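Local atomic coordinates of hypothetical protein PH1897 (Pyrococcus horikoshii, PDB entry 1VDW), a protein that probably hydrolyses fructose 1,6-bisphosphate to fructose 6-phosphate and phosphate with the help of magnesium, as a homodimeric member of the inositol monophosphatase superfamily. Residues His107-Ile112 with Ile226-Thr231; Val121-Glu126 with Tyr134-Lys139; Ile140-Leu145 with Arg210-Ile215; Ala214-Leu219 with Ile236-Asn241. All coordinates share one frame; numbering follows the deposited sequence.

Interaction 1 (His107-Ile112 with Ile226-Thr231); sequences HEKDPI and ITFSAT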
loop_
_atom_site.group_PDB
_atom_site.type_symbol
_atom_site.label_atom_id
_atom_site.label_comp_id
_atom_site.label_asym_id
_atom_site.label_seq_id
_atom_site.Cartn_x
_atom_site.Cartn_y
_atom_site.Cartn_z
ATOM N N HIS A 107 -30.431 -3.698 8.790
ATOM C CA HIS A 107 -31.865 -3.670 8.944
ATOM C C HIS A 107 -32.009 -4.037 10.395
ATOM O O HIS A 107 -32.093 -5.214 10.725
ATOM C CB HIS A 107 -32.580 -4.713 8.095
ATOM C CG HIS A 107 -34.067 -4.631 8.244
ATOM N ND1 HIS A 107 -34.934 -5.597 7.771
ATOM C CD2 HIS A 107 -34.831 -3.698 8.855
ATOM C CE1 HIS A 107 -36.173 -5.250 8.097
ATOM N NE2 HIS A 107 -36.138 -4.113 8.749
ATOM N N GLU A 108 -31.997 -3.019 11.248
ATOM C CA GLU A 108 -32.066 -3.218 12.686
ATOM C C GLU A 108 -30.682 -3.746 12.998
ATOM O O GLU A 108 -29.702 -3.177 12.533
ATOM C CB GLU A 108 -33.134 -4.252 13.057
ATOM C CG GLU A 108 -34.556 -3.842 12.740
ATOM C CD GLU A 108 -35.074 -2.782 13.687
ATOM O OE1 GLU A 108 -34.618 -2.768 14.848
ATOM O OE2 GLU A 108 -35.943 -1.983 13.274
ATOM N N LYS A 109 -30.598 -4.842 13.746
ATOM C CA LYS A 109 -29.298 -5.414 14.090
ATOM C C LYS A 109 -28.762 -6.358 13.029
ATOM O O LYS A 109 -27.731 -7.004 13.218
ATOM C CB LYS A 109 -29.362 -6.144 15.431
ATOM C CG LYS A 109 -29.297 -5.208 16.619
ATOM C CD LYS A 109 -28.127 -4.244 16.489
ATOM C CE LYS A 109 -26.774 -4.916 16.654
ATOM N NZ LYS A 109 -25.662 -3.935 16.436
ATOM N N ASP A 110 -29.445 -6.424 11.898
ATOM C CA ASP A 110 -29.014 -7.318 10.840
ATOM C C ASP A 110 -28.418 -6.635 9.605
ATOM O O ASP A 110 -29.018 -5.739 9.023
ATOM C CB ASP A 110 -30.180 -8.189 10.411
ATOM C CG ASP A 110 -29.760 -9.285 9.472
ATOM O OD1 ASP A 110 -28.879 -10.081 9.867
ATOM O OD2 ASP A 110 -30.304 -9.343 8.350
ATOM N N PRO A 111 -27.228 -7.076 9.176
ATOM C CA PRO A 111 -26.571 -6.494 8.002
ATOM C C PRO A 111 -27.204 -6.997 6.703
ATOM O O PRO A 111 -27.333 -8.205 6.482
ATOM C CB PRO A 111 -25.115 -6.922 8.166
ATOM C CG PRO A 111 -25.210 -8.205 8.928
ATOM C CD PRO A 111 -26.412 -8.124 9.808
ATOM N N ILE A 112 -27.633 -6.066 5.857
ATOM C CA ILE A 112 -28.271 -6.436 4.599
ATOM C C ILE A 112 -27.498 -6.008 3.361
ATOM O O ILE A 112 -27.750 -6.512 2.270
ATOM C CB ILE A 112 -29.704 -5.858 4.507
ATOM C CG1 ILE A 112 -29.669 -4.337 4.683
ATOM C CG2 ILE A 112 -30.587 -6.500 5.573
ATOM C CD1 ILE A 112 -30.988 -3.654 4.386
ATOM N N ILE A 226 -20.363 -6.626 14.953
ATOM C CA ILE A 226 -20.379 -5.206 14.639
ATOM C C ILE A 226 -21.435 -4.517 15.491
ATOM O O ILE A 226 -22.624 -4.818 15.385
ATOM C CB ILE A 226 -20.699 -4.958 13.148
ATOM C CG1 ILE A 226 -19.633 -5.619 12.269
ATOM C CG2 ILE A 226 -20.770 -3.462 12.873
ATOM C CD1 ILE A 226 -18.219 -5.144 12.548
ATOM N N THR A 227 -20.993 -3.600 16.344
ATOM C CA THR A 227 -21.903 -2.864 17.211
ATOM C C THR A 227 -22.083 -1.459 16.657
ATOM O O THR A 227 -21.257 -0.981 15.876
ATOM C CB THR A 227 -21.352 -2.754 18.642
ATOM O OG1 THR A 227 -20.136 -1.996 18.627
ATOM C CG2 THR A 227 -21.080 -4.134 19.218
ATOM N N PHE A 228 -23.163 -0.796 17.057
ATOM C CA PHE A 228 -23.428 0.554 16.585
ATOM C C PHE A 228 -22.746 1.583 17.473
ATOM O O PHE A 228 -23.389 2.477 18.027
ATOM C CB PHE A 228 -24.935 0.813 16.535
ATOM C CG PHE A 228 -25.679 -0.126 15.629
ATOM C CD1 PHE A 228 -25.148 -0.490 14.395
ATOM C CD2 PHE A 228 -26.916 -0.635 16.000
ATOM C CE1 PHE A 228 -25.840 -1.349 13.546
ATOM C CE2 PHE A 228 -27.614 -1.494 15.156
ATOM C CZ PHE A 228 -27.076 -1.851 13.929
ATOM N N SER A 229 -21.432 1.447 17.597
ATOM C CA SER A 229 -20.630 2.350 18.406
ATOM C C SER A 229 -19.507 2.943 17.566
ATOM O O SER A 229 -18.994 2.297 16.652
ATOM C CB SER A 229 -20.035 1.602 19.601
ATOM O OG SER A 229 -19.166 2.439 20.341
ATOM N N ALA A 230 -19.131 4.178 17.878
ATOM C CA ALA A 230 -18.061 4.851 17.156
ATOM C C ALA A 230 -16.862 5.049 18.074
ATOM O O ALA A 230 -15.853 5.628 17.673
ATOM C CB ALA A 230 -18.551 6.197 16.636
ATOM N N THR A 231 -16.977 4.553 19.303
ATOM C CA THR A 231 -15.912 4.689 20.294
ATOM C C THR A 231 -15.301 3.358 20.733
ATOM O O THR A 231 -14.160 3.313 21.191
ATOM C CB THR A 231 -16.427 5.421 21.546
ATOM O OG1 THR A 231 -17.528 4.695 22.106
ATOM C CG2 THR A 231 -16.883 6.826 21.187
HETATM O O HOH W 1 -24.902 -1.813 19.081
HETATM O O HOH W 2 -24.850 -6.210 14.677
#

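Interaction 2 (Val121-Glu126 with Tyr134-Lys139); sequences VERLYE and YLNGEK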
loop_
_atom_site.group_PDB
_atom_site.type_symbol
_atom_site.label_atom_id
_atom_site.label_comp_id
_atom_site.label_asym_id
_atom_site.label_seq_id
_atom_site.Cartn_x
_atom_site.Cartn_y
_atom_site.Cartn_z
ATOM N N VAL A 121 -8.635 2.813 -8.358
ATOM C CA VAL A 121 -8.758 1.793 -9.390
ATOM C C VAL A 121 -10.213 1.566 -9.809
ATOM O O VAL A 121 -10.543 0.547 -10.402
ATOM C CB VAL A 121 -8.116 0.457 -8.946
ATOM C CG1 VAL A 121 -6.598 0.565 -9.046
ATOM C CG2 VAL A 121 -8.532 0.118 -7.521
ATOM N N GLU A 122 -11.071 2.532 -9.490
ATOM C CA GLU A 122 -12.485 2.486 -9.866
ATOM C C GLU A 122 -13.164 1.176 -9.501
ATOM O O GLU A 122 -13.905 0.605 -10.300
ATOM C CB GLU A 122 -12.615 2.731 -11.372
ATOM C CG GLU A 122 -12.077 4.089 -11.813
ATOM C CD GLU A 122 -12.078 4.273 -13.321
ATOM O OE1 GLU A 122 -13.066 3.885 -13.973
ATOM O OE2 GLU A 122 -11.089 4.822 -13.855
ATOM N N ARG A 123 -12.926 0.707 -8.284
ATOM C CA ARG A 123 -13.501 -0.551 -7.830
ATOM C C ARG A 123 -14.607 -0.417 -6.809
ATOM O O ARG A 123 -14.453 0.276 -5.799
ATOM C CB ARG A 123 -12.428 -1.435 -7.208
ATOM C CG ARG A 123 -11.445 -2.028 -8.157
ATOM C CD ARG A 123 -10.410 -2.747 -7.322
ATOM N NE ARG A 123 -9.300 -3.246 -8.110
ATOM C CZ ARG A 123 -8.128 -3.613 -7.600
ATOM N NH1 ARG A 123 -7.897 -3.538 -6.285
ATOM N NH2 ARG A 123 -7.181 -4.055 -8.414
ATOM N N LEU A 124 -15.715 -1.099 -7.058
ATOM C CA LEU A 124 -16.815 -1.094 -6.108
ATOM C C LEU A 124 -16.999 -2.506 -5.577
ATOM O O LEU A 124 -17.386 -3.409 -6.324
ATOM C CB LEU A 124 -18.127 -0.622 -6.752
ATOM C CG LEU A 124 -19.336 -0.652 -5.800
ATOM C CD1 LEU A 124 -19.100 0.296 -4.638
ATOM C CD2 LEU A 124 -20.608 -0.262 -6.546
ATOM N N TYR A 125 -16.680 -2.703 -4.298
ATOM C CA TYR A 125 -16.853 -3.996 -3.646
ATOM C C TYR A 125 -18.209 -3.948 -2.959
ATOM O O TYR A 125 -18.540 -2.959 -2.298
ATOM C CB TYR A 125 -15.796 -4.226 -2.563
ATOM C CG TYR A 125 -14.366 -4.270 -3.034
ATOM C CD1 TYR A 125 -13.711 -5.486 -3.213
ATOM C CD2 TYR A 125 -13.652 -3.091 -3.257
ATOM C CE1 TYR A 125 -12.367 -5.526 -3.597
ATOM C CE2 TYR A 125 -12.317 -3.121 -3.639
ATOM C CZ TYR A 125 -11.685 -4.337 -3.805
ATOM O OH TYR A 125 -10.354 -4.361 -4.167
ATOM N N GLU A 126 -18.984 -5.016 -3.110
ATOM C CA GLU A 126 -20.293 -5.084 -2.483
ATOM C C GLU A 126 -20.473 -6.407 -1.764
ATOM O O GLU A 126 -20.008 -7.451 -2.219
ATOM C CB GLU A 126 -21.403 -4.922 -3.524
ATOM C CG GLU A 126 -21.403 -3.582 -4.226
ATOM C CD GLU A 126 -22.478 -3.500 -5.287
ATOM O OE1 GLU A 126 -23.546 -2.904 -5.020
ATOM O OE2 GLU A 126 -22.255 -4.049 -6.383
ATOM N N TYR A 134 -19.210 -9.130 -4.260
ATOM C CA TYR A 134 -18.850 -8.823 -5.634
ATOM C C TYR A 134 -17.871 -7.667 -5.759
ATOM O O TYR A 134 -17.745 -6.839 -4.855
ATOM C CB TYR A 134 -20.124 -8.439 -6.405
ATOM C CG TYR A 134 -21.229 -9.462 -6.325
ATOM C CD1 TYR A 134 -21.395 -10.411 -7.332
ATOM C CD2 TYR A 134 -22.078 -9.516 -5.217
ATOM C CE1 TYR A 134 -22.373 -11.393 -7.239
ATOM C CE2 TYR A 134 -23.061 -10.496 -5.114
ATOM C CZ TYR A 134 -23.200 -11.431 -6.127
ATOM O OH TYR A 134 -24.159 -12.416 -6.019
ATOM N N LEU A 135 -17.180 -7.635 -6.893
ATOM C CA LEU A 135 -16.268 -6.552 -7.244
ATOM C C LEU A 135 -16.719 -6.140 -8.644
ATOM O O LEU A 135 -16.623 -6.926 -9.594
ATOM C CB LEU A 135 -14.809 -7.010 -7.287
ATOM C CG LEU A 135 -13.855 -5.954 -7.865
ATOM C CD1 LEU A 135 -13.965 -4.644 -7.098
ATOM C CD2 LEU A 135 -12.433 -6.478 -7.816
ATOM N N ASN A 136 -17.228 -4.921 -8.765
ATOM C CA ASN A 136 -17.726 -4.416 -10.038
ATOM C C ASN A 136 -18.732 -5.377 -10.665
ATOM O O ASN A 136 -18.774 -5.562 -11.885
ATOM C CB ASN A 136 -16.568 -4.113 -10.994
ATOM C CG ASN A 136 -15.741 -2.932 -10.524
ATOM O OD1 ASN A 136 -16.158 -2.202 -9.626
ATOM N ND2 ASN A 136 -14.578 -2.731 -11.130
ATOM N N GLY A 137 -19.546 -5.990 -9.813
ATOM C CA GLY A 137 -20.575 -6.898 -10.288
ATOM C C GLY A 137 -20.176 -8.346 -10.493
ATOM O O GLY A 137 -21.036 -9.186 -10.757
ATOM N N GLU A 138 -18.887 -8.646 -10.385
ATOM C CA GLU A 138 -18.403 -10.012 -10.564
ATOM C C GLU A 138 -18.241 -10.657 -9.191
ATOM O O GLU A 138 -17.677 -10.053 -8.282
ATOM C CB GLU A 138 -17.054 -10.012 -11.284
ATOM C CG GLU A 138 -16.985 -9.171 -12.559
ATOM C CD GLU A 138 -17.963 -9.615 -13.630
ATOM O OE1 GLU A 138 -18.175 -10.837 -13.775
ATOM O OE2 GLU A 138 -18.505 -8.742 -14.343
ATOM N N LYS A 139 -18.719 -11.884 -9.035
ATOM C CA LYS A 139 -18.606 -12.556 -7.746
ATOM C C LYS A 139 -17.151 -12.763 -7.317
ATOM O O LYS A 139 -16.295 -13.132 -8.123
ATOM C CB LYS A 139 -19.331 -13.906 -7.787
ATOM C CG LYS A 139 -19.205 -14.708 -6.500
ATOM C CD LYS A 139 -20.122 -15.925 -6.482
ATOM C CE LYS A 139 -21.582 -15.518 -6.362
ATOM N NZ LYS A 139 -22.483 -16.698 -6.236
HETATM O O HOH W 3 -11.932 -1.429 -11.831
HETATM O O HOH W 4 -19.763 -5.048 -7.132
#

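Interaction 3 (Ile140-Leu145 with Arg210-Ile215); sequences IKVREL and REAGAI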
loop_
_atom_site.group_PDB
_atom_site.type_symbol
_atom_site.label_atom_id
_atom_site.label_comp_id
_atom_site.label_asym_id
_atom_site.label_seq_id
_atom_site.Cartn_x
_atom_site.Cartn_y
_atom_site.Cartn_z
ATOM N N ILE A 140 -16.875 -12.503 -6.042
ATOM C CA ILE A 140 -15.538 -12.692 -5.491
ATOM C C ILE A 140 -15.613 -13.623 -4.291
ATOM O O ILE A 140 -16.659 -13.759 -3.659
ATOM C CB ILE A 140 -14.885 -11.350 -5.035
ATOM C CG1 ILE A 140 -15.791 -10.618 -4.040
ATOM C CG2 ILE A 140 -14.564 -10.494 -6.253
ATOM C CD1 ILE A 140 -15.133 -9.406 -3.383
ATOM N N LYS A 141 -14.499 -14.277 -3.989
ATOM C CA LYS A 141 -14.428 -15.178 -2.845
ATOM C C LYS A 141 -12.995 -15.225 -2.349
ATOM O O LYS A 141 -12.064 -14.903 -3.089
ATOM C CB LYS A 141 -14.888 -16.592 -3.228
ATOM C CG LYS A 141 -14.060 -17.258 -4.312
ATOM C CD LYS A 141 -14.667 -18.602 -4.703
ATOM C CE LYS A 141 -13.918 -19.252 -5.859
ATOM N NZ LYS A 141 -12.531 -19.651 -5.490
ATOM N N VAL A 142 -12.814 -15.607 -1.090
ATOM C CA VAL A 142 -11.467 -15.702 -0.549
ATOM C C VAL A 142 -10.744 -16.788 -1.330
ATOM O O VAL A 142 -11.376 -17.693 -1.892
ATOM C CB VAL A 142 -11.466 -16.068 0.958
ATOM C CG1 VAL A 142 -12.118 -14.958 1.757
ATOM C CG2 VAL A 142 -12.191 -17.398 1.194
ATOM N N ARG A 143 -9.426 -16.691 -1.401
ATOM C CA ARG A 143 -8.670 -17.704 -2.117
ATOM C C ARG A 143 -8.362 -18.867 -1.189
ATOM O O ARG A 143 -8.440 -18.748 0.033
ATOM C CB ARG A 143 -7.366 -17.122 -2.666
ATOM C CG ARG A 143 -6.329 -16.748 -1.612
ATOM C CD ARG A 143 -5.108 -16.145 -2.290
ATOM N NE ARG A 143 -4.075 -15.713 -1.354
ATOM C CZ ARG A 143 -3.151 -14.802 -1.645
ATOM N NH1 ARG A 143 -3.138 -14.223 -2.840
ATOM N NH2 ARG A 143 -2.226 -14.483 -0.755
ATOM N N GLU A 144 -8.028 -20.002 -1.786
ATOM C CA GLU A 144 -7.681 -21.178 -1.011
ATOM C C GLU A 144 -6.239 -20.968 -0.556
ATOM O O GLU A 144 -5.418 -20.444 -1.311
ATOM C CB GLU A 144 -7.791 -22.426 -1.890
ATOM C CG GLU A 144 -7.967 -23.726 -1.124
ATOM C CD GLU A 144 -8.187 -24.915 -2.041
ATOM O OE1 GLU A 144 -8.526 -26.005 -1.533
ATOM O OE2 GLU A 144 -8.017 -24.764 -3.271
ATOM N N LEU A 145 -5.936 -21.344 0.680
ATOM C CA LEU A 145 -4.579 -21.200 1.201
ATOM C C LEU A 145 -3.742 -22.318 0.589
ATOM O O LEU A 145 -3.963 -23.493 0.882
ATOM C CB LEU A 145 -4.583 -21.313 2.729
ATOM C CG LEU A 145 -3.246 -21.113 3.450
ATOM C CD1 LEU A 145 -2.669 -19.740 3.116
ATOM C CD2 LEU A 145 -3.459 -21.261 4.951
ATOM N N ARG A 210 -16.811 -11.679 5.114
ATOM C CA ARG A 210 -17.552 -12.841 5.588
ATOM C C ARG A 210 -18.373 -13.490 4.489
ATOM O O ARG A 210 -18.335 -14.706 4.323
ATOM C CB ARG A 210 -18.467 -12.464 6.748
ATOM C CG ARG A 210 -17.759 -12.458 8.069
ATOM C CD ARG A 210 -18.657 -12.004 9.192
ATOM N NE ARG A 210 -18.018 -12.277 10.473
ATOM C CZ ARG A 210 -18.362 -11.709 11.621
ATOM N NH1 ARG A 210 -19.349 -10.823 11.661
ATOM N NH2 ARG A 210 -17.707 -12.022 12.730
ATOM N N GLU A 211 -19.115 -12.692 3.729
ATOM C CA GLU A 211 -19.925 -13.266 2.664
ATOM C C GLU A 211 -19.041 -13.920 1.605
ATOM O O GLU A 211 -19.472 -14.843 0.919
ATOM C CB GLU A 211 -20.827 -12.196 2.043
ATOM C CG GLU A 211 -21.781 -12.700 0.962
ATOM C CD GLU A 211 -22.638 -13.885 1.391
ATOM O OE1 GLU A 211 -23.137 -13.897 2.538
ATOM O OE2 GLU A 211 -22.827 -14.804 0.566
ATOM N N ALA A 212 -17.798 -13.453 1.492
ATOM C CA ALA A 212 -16.851 -14.007 0.530
ATOM C C ALA A 212 -16.202 -15.291 1.043
ATOM O O ALA A 212 -15.411 -15.918 0.335
ATOM C CB ALA A 212 -15.778 -12.974 0.197
ATOM N N GLY A 213 -16.521 -15.667 2.279
ATOM C CA GLY A 213 -15.977 -16.892 2.847
ATOM C C GLY A 213 -14.940 -16.742 3.946
ATOM O O GLY A 213 -14.419 -17.738 4.450
ATOM N N ALA A 214 -14.622 -15.512 4.330
ATOM C CA ALA A 214 -13.629 -15.296 5.376
ATOM C C ALA A 214 -14.190 -15.532 6.771
ATOM O O ALA A 214 -15.393 -15.425 7.000
ATOM C CB ALA A 214 -13.070 -13.876 5.290
ATOM N N ILE A 215 -13.294 -15.860 7.692
ATOM C CA ILE A 215 -13.636 -16.069 9.088
ATOM C C ILE A 215 -13.072 -14.827 9.772
ATOM O O ILE A 215 -11.905 -14.486 9.567
ATOM C CB ILE A 215 -12.949 -17.329 9.644
ATOM C CG1 ILE A 215 -13.388 -18.552 8.832
ATOM C CG2 ILE A 215 -13.307 -17.517 11.116
ATOM C CD1 ILE A 215 -12.575 -19.793 9.111
#

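Interaction 4 (Ala214-Leu219 with Ile236-Asn241); sequences AIVKDL and IIAANN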
loop_
_atom_site.group_PDB
_atom_site.type_symbol
_atom_site.label_atom_id
_atom_site.label_comp_id
_atom_site.label_asym_id
_atom_site.label_seq_id
_atom_site.Cartn_x
_atom_site.Cartn_y
_atom_site.Cartn_z
ATOM N N ALA A 214 -14.622 -15.512 4.330
ATOM C CA ALA A 214 -13.629 -15.296 5.376
ATOM C C ALA A 214 -14.190 -15.532 6.771
ATOM O O ALA A 214 -15.393 -15.425 7.000
ATOM C CB ALA A 214 -13.070 -13.876 5.290
ATOM N N ILE A 215 -13.294 -15.860 7.692
ATOM C CA ILE A 215 -13.636 -16.069 9.088
ATOM C C ILE A 215 -13.072 -14.827 9.772
ATOM O O ILE A 215 -11.905 -14.486 9.567
ATOM C CB ILE A 215 -12.949 -17.329 9.644
ATOM C CG1 ILE A 215 -13.388 -18.552 8.832
ATOM C CG2 ILE A 215 -13.307 -17.517 11.116
ATOM C CD1 ILE A 215 -12.575 -19.793 9.111
ATOM N N VAL A 216 -13.890 -14.136 10.559
ATOM C CA VAL A 216 -13.439 -12.921 11.233
ATOM C C VAL A 216 -13.682 -13.027 12.733
ATOM O O VAL A 216 -14.825 -13.002 13.195
ATOM C CB VAL A 216 -14.175 -11.671 10.687
ATOM C CG1 VAL A 216 -13.581 -10.410 11.289
ATOM C CG2 VAL A 216 -14.085 -11.633 9.161
ATOM N N LYS A 217 -12.598 -13.133 13.493
ATOM C CA LYS A 217 -12.708 -13.270 14.939
ATOM C C LYS A 217 -11.918 -12.228 15.714
ATOM O O LYS A 217 -11.117 -11.480 15.144
ATOM C CB LYS A 217 -12.267 -14.680 15.344
ATOM C CG LYS A 217 -13.194 -15.764 14.809
ATOM C CD LYS A 217 -12.676 -17.164 15.085
ATOM C CE LYS A 217 -13.690 -18.206 14.642
ATOM N NZ LYS A 217 -13.208 -19.601 14.852
ATOM N N ASP A 218 -12.163 -12.170 17.021
ATOM C CA ASP A 218 -11.465 -11.235 17.887
ATOM C C ASP A 218 -10.353 -11.963 18.632
ATOM O O ASP A 218 -10.061 -13.125 18.341
ATOM C CB ASP A 218 -12.427 -10.570 18.888
ATOM C CG ASP A 218 -13.168 -11.570 19.771
ATOM O OD1 ASP A 218 -12.651 -12.678 20.019
ATOM O OD2 ASP A 218 -14.273 -11.225 20.239
ATOM N N LEU A 219 -9.733 -11.276 19.587
ATOM C CA LEU A 219 -8.638 -11.846 20.363
ATOM C C LEU A 219 -9.039 -13.073 21.177
ATOM O O LEU A 219 -8.188 -13.886 21.531
ATOM C CB LEU A 219 -8.053 -10.785 21.302
ATOM C CG LEU A 219 -7.316 -9.604 20.664
ATOM C CD1 LEU A 219 -6.919 -8.602 21.741
ATOM C CD2 LEU A 219 -6.091 -10.110 19.925
ATOM N N ILE A 236 -9.063 -7.337 15.225
ATOM C CA ILE A 236 -9.553 -8.362 14.329
ATOM C C ILE A 236 -8.484 -9.296 13.792
ATOM O O ILE A 236 -7.332 -8.908 13.568
ATOM C CB ILE A 236 -10.288 -7.751 13.118
ATOM C CG1 ILE A 236 -9.330 -6.854 12.330
ATOM C CG2 ILE A 236 -11.512 -6.974 13.587
ATOM C CD1 ILE A 236 -9.920 -6.313 11.035
ATOM N N ILE A 237 -8.890 -10.545 13.616
ATOM C CA ILE A 237 -8.051 -11.568 13.029
ATOM C C ILE A 237 -8.996 -12.198 12.013
ATOM O O ILE A 237 -9.881 -12.982 12.374
ATOM C CB ILE A 237 -7.593 -12.632 14.048
ATOM C CG1 ILE A 237 -6.742 -11.988 15.146
ATOM C CG2 ILE A 237 -6.778 -13.696 13.337
ATOM C CD1 ILE A 237 -7.525 -11.177 16.159
ATOM N N ALA A 238 -8.837 -11.806 10.754
ATOM C CA ALA A 238 -9.671 -12.302 9.666
ATOM C C ALA A 238 -8.808 -13.156 8.752
ATOM O O ALA A 238 -7.691 -12.762 8.405
ATOM C CB ALA A 238 -10.271 -11.132 8.891
ATOM N N ALA A 239 -9.316 -14.313 8.348
ATOM C CA ALA A 239 -8.534 -15.192 7.494
ATOM C C ALA A 239 -9.376 -16.050 6.569
ATOM O O ALA A 239 -10.593 -16.156 6.723
ATOM C CB ALA A 239 -7.632 -16.084 8.354
ATOM N N ASN A 240 -8.701 -16.673 5.613
ATOM C CA ASN A 240 -9.349 -17.542 4.640
ATOM C C ASN A 240 -9.166 -19.003 5.039
ATOM O O ASN A 240 -9.438 -19.908 4.250
ATOM C CB ASN A 240 -8.727 -17.322 3.260
ATOM C CG ASN A 240 -7.251 -17.694 3.213
ATOM O OD1 ASN A 240 -6.648 -18.058 4.227
ATOM N ND2 ASN A 240 -6.660 -17.592 2.031
ATOM N N ASN A 241 -8.720 -19.231 6.268
ATOM C CA ASN A 241 -8.449 -20.582 6.739
ATOM C C ASN A 241 -8.465 -20.598 8.265
ATOM O O ASN A 241 -7.786 -19.798 8.905
ATOM C CB ASN A 241 -7.079 -21.006 6.195
ATOM C CG ASN A 241 -6.682 -22.403 6.604
ATOM O OD1 ASN A 241 -6.218 -22.628 7.720
ATOM N ND2 ASN A 241 -6.858 -23.354 5.694
#

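Interaction 1 (His107-Ile112 with Ile226-Thr231)
Lys109 lays its ammonium group over the middle of the Phe228 ring, with NZ 3.5 Å from the ring centroid and 15° off the ring normal, a close cation-pi contact. The chain bends at chi2 (-50°) and chi3 (-70°), which folds NZ back over the face. At the ring edge the carbonyl oxygen Glu108 O lies near the plane, 3.3 Å from Phe228 CZ. Lys109 belongs to the type II' turn His107-Asp110, the tight reversal of a beta hairpin that joins strands 100-107 and 110-118, while Phe228 centres an inverse gamma turn and meets Phe106 edge-to-face. With an alanine in place of Phe228, the Lys109 ammonium would probably lose its aromatic partner and the lysine chain be freer to swing. The polar side is looser: Lys109 NZ gives only a weak bond to Ile226 O (3.3 Å), and one water, held firmly by Ile226 O (2.7 Å), makes weak bonds to Lys109 NZ and Lys109 O. A second water accepts from Phe228 N at 2.9 Å.

Interaction 2 (Val121-Glu126 with Tyr134-Lys139)
The Tyr125 ring carries Leu135 CD1 over one face, the methyl 3.8 Å from the ring centroid and 5° off its normal, a CH-pi contact. The same methyl reaches Arg123 CB (3.6 Å). With CG anti to the backbone N (chi1 171°), the Leu135 side chain runs alongside Tyr125 and sets CD1 on its ring. The guanidinium of Arg123 has Val121 CG2 over one face, toward its rim, and bonds Gly95 O of the second subunit; Glu118 binds both Arg123 and Tyr125 OH. The Asn136 amide uses OD1 to accept from Leu124 N (2.8 Å, N-H...O 165°), while Asn136 N donates to Leu124 O (2.9 Å). Next along this antiparallel hairpin comes the non-hydrogen-bonded pair Tyr125-Leu135, then Glu126-Tyr134, joined by two backbone bonds. A water links Leu124 O and Glu126 OE2 to Gly137 N of the type I' turn Leu135-Glu138; Glu126 also bonds Tyr113 OH (through OE1) and Arg7 (OE2, salt bridge). The side-chain carbonyl of Asn136 thus acts as a backbone-like acceptor, prolonging the pairing.

Interaction 3 (Ile140-Leu145 with Arg210-Ile215)
Val142 N donates to Ala212 O in the one hydrogen bond between the segments, 3.0 Å long and nearly straight at the hydrogen (165°), with the donor tilted 33° from the carbonyl plane. The same oxygen lies 3.4 Å from Lys141 CA in a CA-H...O contact, making this carbonyl the polar centre of the meeting. Ala212 precedes Gly213, whose positive phi and two bonds back into the last turn of helix 199-211 form a Schellman motif; one of them is Gly213 N to Arg210 O (2.9 Å).

The apolar contacts come from both branches of Val142. Its CG1, anti to the carbonyl carbon (chi1 -64°), reaches Ala214 CB at 3.8 Å, and CG2 lies against the backbone of Gly213, 3.9 Å from its carbonyl carbon. Ala212 CB comes 4.0 Å from Ile140 O. Replacing Val142 with a glycine would probably open a gap beside Ala214 and leave the Gly213 backbone without its methyl cover.

Elsewhere on the loop, Arg143 forms a salt bridge with Asp188 and a hydrogen bond with Tyr90 of the second subunit. The contact joins the link between the two large sheets to the end of helix 199-211: a carbonyl at a helix terminus, which is likely to carry partial negative charge, receives an N-H from the passing chain, and small side chains allow the close approach.

Interaction 4 (Ala214-Leu219 with Ile236-Asn241)
Two antiparallel strands, 215-217 and 234-239, pair here at one margin of the five-stranded mixed sheet; their axes over residues 215-217 and 236-239 come within 4.7 Å, with 168° between their directions. Four backbone bonds close the pairing. Ile215 N and Ala239 O are 2.9 Å apart, and the return bond from Ala239 N to Ile215 O nearly follows the C=O axis. In the second hydrogen-bonded pair, Lys217 N approaches Ile237 O from 36° above the carbonyl plane, although its N-H points almost straight at the oxygen. Between them, the non-hydrogen-bonded pair Val216-Ala238 brings Val216 CG2 to 3.9 Å from Ala238 CB.

Strand 215-217 is the outermost of this sheet within the chain, and strand 234-239 separates it from strand 189-193. The sheet lies between helices: Val216 and Ala238 face helices 199-211 and 175-184, while Ile215 and Ile237 turn to helix 242-250, an alpha-beta-alpha layering. Beyond the strand end, the side chains of Leu219 and Ile237 cross at about a right angle, with Leu219 CD2 4.2 Å from Ile237 CD1. The Ile237 CG1 branch, anti to the carbonyl carbon (chi1 -62°), carries CD1 to the backbone of Asp218, 3.8 Å from its carbonyl carbon. The extended Lys217 chain leads away to a salt bridge with Glu242, on the same helix that Asn241 caps through its OD1, which accepts from Leu244 N.

Overall arrangement
Interaction 4 has the most buried touching residues, six of eleven, and regular backbone pairing, whereas interaction 1 is a surface contact with no buried residue, built on a cation over an aromatic ring and on water. Interactions 2 and 3, with two buried residues each, lie between. Interactions 1 and 2 reach neighbouring strands of the larger sheet; interaction 4 belongs to the smaller one. Interaction 3 bridges these regions: Ile140 packs on Leu135 and Tyr125 of interaction 2, while Ala214 and Ile215 are shared with interaction 4, where Arg210 probably bonds Val216 O. Residues of interactions 2 and 3 also meet the second subunit; interactions 1 and 4 touch no other chain.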